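Local coordinates for protein diaminopimelate decarboxylase (Phaeodactylum tricornutum, PDB 7JPJ) that probably catalyses the pyridoxal-phosphate-dependent decarboxylation of diaminopimelate that yields lysine, working as an obligate dimer, at residues A[347-352]-A[373-378]. Residues are numbered along the deposited sequence; the frame is centred on the assembly and turned at random.
Sequences TESVVV and LAEQEL
Two antiparallel strands of the C-terminal beta domain, the part that accompanies the TIM barrel in this decarboxylase family, meet here, and Glu348–Leu378 and Val350–Gln376 form their hydrogen-bonded pairs. The first pair is joined by Glu348 N to Leu378 O at 2.9 Å and by the return bond from Leu378 N to Glu348 O. In the second, Gln376 N reaches Val350 O at 3.3 Å, while the bond from Val350 N to Gln376 O is weak. Val350 O also receives a CA-H contact from Glu375. Between the two hydrogen-bonded pairs, Ser349 faces Glu377 as a non-hydrogen-bonded pair. On the Val350 face, Val350 CG2 meets Leu378 CD1 at 3.7 Å, the two side chains crossing at about a right angle. With chi1 at 171°, Val351 sets CG2 beside its own backbone N, where it touches Glu375 CG at 3.7 Å and Leu373 CD2 at 4.1 Å. Beyond the pair, strand 308-312 runs parallel to strand 347-353 and bonds to Val351, and Lys298 of strand 289-300 forms a salt bridge with Glu348. Strand 331-334 packs against Leu378 through Ile331 and Ile333, and Leu373 touches Ser163 of the second subunit.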
ATOM      1  N   THR A 347      -2.925  12.888  30.640  1.00 25.10           N
ATOM      2  CA  THR A 347      -2.181  12.748  29.399  1.00 24.91           C
ATOM      3  C   THR A 347      -1.070  11.719  29.558  1.00 25.08           C
ATOM      4  O   THR A 347      -0.681  11.356  30.672  1.00 25.42           O
ATOM      5  CB  THR A 347      -1.584  14.091  28.942  1.00 25.04           C
ATOM      6  OG1 THR A 347      -0.904  14.720  30.038  1.00 25.56           O
ATOM      7  CG2 THR A 347      -2.674  15.018  28.419  1.00 24.83           C
ATOM      8  N   GLU A 348      -0.566  11.250  28.418  1.00 22.69           N
ATOM      9  CA  GLU A 348       0.533  10.293  28.391  1.00 22.77           C
ATOM     10  C   GLU A 348       1.158  10.303  27.004  1.00 22.57           C
ATOM     11  O   GLU A 348       0.437  10.281  26.002  1.00 22.29           O
ATOM     12  CB  GLU A 348       0.048   8.884  28.753  1.00 22.66           C
ATOM     13  CG  GLU A 348       1.157   7.930  29.185  1.00 22.92           C
ATOM     14  CD  GLU A 348       0.665   6.504  29.370  1.00 22.67           C
ATOM     15  OE1 GLU A 348      -0.475   6.204  28.950  1.00 22.23           O
ATOM     16  OE2 GLU A 348       1.418   5.680  29.933  1.00 22.96           O
ATOM     17  N   SER A 349       2.489  10.346  26.951  1.00 22.17           N
ATOM     18  CA  SER A 349       3.210  10.223  25.690  1.00 21.55           C
ATOM     19  C   SER A 349       3.332   8.755  25.301  1.00 21.41           C
ATOM     20  O   SER A 349       3.819   7.935  26.086  1.00 21.83           O
ATOM     21  CB  SER A 349       4.598  10.850  25.796  1.00 22.69           C
ATOM     22  OG  SER A 349       4.522  12.259  25.823  1.00 23.59           O
ATOM     23  N   VAL A 350       2.895   8.424  24.086  1.00 21.63           N
ATOM     24  CA  VAL A 350       2.841   7.045  23.621  1.00 20.79           C
ATOM     25  C   VAL A 350       3.294   6.980  22.167  1.00 20.24           C
ATOM     26  O   VAL A 350       3.434   7.995  21.482  1.00 20.42           O
ATOM     27  CB  VAL A 350       1.428   6.435  23.755  1.00 20.10           C
ATOM     28  CG1 VAL A 350       0.960   6.456  25.208  1.00 20.81           C
ATOM     29  CG2 VAL A 350       0.447   7.163  22.847  1.00 19.52           C
ATOM     30  N   VAL A 351       3.530   5.752  21.713  1.00 20.04           N
ATOM     31  CA  VAL A 351       3.724   5.423  20.307  1.00 19.50           C
ATOM     32  C   VAL A 351       2.539   4.571  19.878  1.00 18.62           C
ATOM     33  O   VAL A 351       2.103   3.687  20.624  1.00 18.54           O
ATOM     34  CB  VAL A 351       5.055   4.678  20.078  1.00 19.90           C
ATOM     35  CG1 VAL A 351       5.142   4.150  18.658  1.00 19.42           C
ATOM     36  CG2 VAL A 351       6.231   5.584  20.384  1.00 20.91           C
ATOM     37  N   VAL A 352       2.007   4.846  18.690  1.00 19.85           N
ATOM     38  CA  VAL A 352       0.829   4.154  18.174  1.00 18.83           C
ATOM     39  C   VAL A 352       1.272   3.205  17.069  1.00 17.68           C
ATOM     40  O   VAL A 352       1.908   3.627  16.095  1.00 16.92           O
ATOM     41  CB  VAL A 352      -0.228   5.145  17.662  1.00 17.84           C
ATOM     42  CG1 VAL A 352      -1.494   4.404  17.256  1.00 16.57           C
ATOM     43  CG2 VAL A 352      -0.534   6.184  18.731  1.00 19.23           C
ATOM     44  N   LEU A 373      10.710   6.319  15.096  1.00 24.70           N
ATOM     45  CA  LEU A 373       9.607   6.436  16.039  1.00 24.88           C
ATOM     46  C   LEU A 373       9.454   7.873  16.518  1.00 25.04           C
ATOM     47  O   LEU A 373      10.429   8.625  16.625  1.00 25.46           O
ATOM     48  CB  LEU A 373       9.825   5.524  17.249  1.00 25.84           C
ATOM     49  CG  LEU A 373       9.340   4.073  17.187  1.00 25.95           C
ATOM     50  CD1 LEU A 373      10.257   3.222  16.320  1.00 25.72           C
ATOM     51  CD2 LEU A 373       9.240   3.497  18.591  1.00 27.14           C
ATOM     52  N   ALA A 374       8.211   8.246  16.814  1.00 25.46           N
ATOM     53  CA  ALA A 374       7.899   9.545  17.390  1.00 25.67           C
ATOM     54  C   ALA A 374       6.718   9.381  18.334  1.00 26.15           C
ATOM     55  O   ALA A 374       5.816   8.581  18.072  1.00 25.86           O
ATOM     56  CB  ALA A 374       7.581  10.583  16.309  1.00 24.71           C
ATOM     57  N   GLU A 375       6.732  10.131  19.431  1.00 24.96           N
ATOM     58  CA  GLU A 375       5.681  10.069  20.436  1.00 25.51           C
ATOM     59  C   GLU A 375       4.803  11.309  20.350  1.00 25.25           C
ATOM     60  O   GLU A 375       5.301  12.423  20.155  1.00 25.11           O
ATOM     61  CB  GLU A 375       6.264   9.961  21.846  1.00 26.65           C
ATOM     62  CG  GLU A 375       7.121   8.736  22.091  1.00 27.06           C
ATOM     63  CD  GLU A 375       7.596   8.652  23.527  1.00 28.02           C
ATOM     64  OE1 GLU A 375       7.233   9.546  24.325  1.00 28.33           O
ATOM     65  OE2 GLU A 375       8.326   7.694  23.862  1.00 28.44           O
ATOM     66  N   GLN A 376       3.497  11.113  20.511  1.00 24.85           N
ATOM     67  CA  GLN A 376       2.542  12.207  20.601  1.00 24.48           C
ATOM     68  C   GLN A 376       1.938  12.243  21.998  1.00 25.46           C
ATOM     69  O   GLN A 376       1.635  11.197  22.581  1.00 26.04           O
ATOM     70  CB  GLN A 376       1.433  12.066  19.551  1.00 23.52           C
ATOM     71  CG  GLN A 376       1.933  11.996  18.115  1.00 22.21           C
ATOM     72  CD  GLN A 376       0.828  12.226  17.093  1.00 21.39           C
ATOM     73  OE1 GLN A 376      -0.254  12.713  17.427  1.00 21.44           O
ATOM     74  NE2 GLN A 376       1.097  11.874  15.839  1.00 20.55           N
ATOM     75  N   GLU A 377       1.776  13.447  22.542  1.00 24.63           N
ATOM     76  CA  GLU A 377       1.104  13.618  23.825  1.00 25.30           C
ATOM     77  C   GLU A 377      -0.399  13.555  23.585  1.00 25.14           C
ATOM     78  O   GLU A 377      -0.969  14.445  22.945  1.00 24.71           O
ATOM     79  CB  GLU A 377       1.510  14.937  24.476  1.00 25.57           C
ATOM     80  CG  GLU A 377       1.461  14.932  26.002  1.00 26.36           C
ATOM     81  CD  GLU A 377       1.772  16.296  26.605  1.00 26.76           C
ATOM     82  OE1 GLU A 377       1.042  16.740  27.523  1.00 27.00           O
ATOM     83  OE2 GLU A 377       2.750  16.929  26.154  1.00 26.69           O
ATOM     84  N   LEU A 378      -1.038  12.495  24.073  1.00 23.03           N
ATOM     85  CA  LEU A 378      -2.471  12.295  23.910  1.00 22.76           C
ATOM     86  C   LEU A 378      -3.109  12.052  25.271  1.00 23.21           C
ATOM     87  O   LEU A 378      -2.432  12.001  26.302  1.00 23.69           O
ATOM     88  CB  LEU A 378      -2.771  11.129  22.958  1.00 22.22           C
ATOM     89  CG  LEU A 378      -1.873  10.998  21.732  1.00 21.60           C
ATOM     90  CD1 LEU A 378      -1.834   9.558  21.249  1.00 21.22           C
ATOM     91  CD2 LEU A 378      -2.354  11.925  20.631  1.00 20.86           C
TER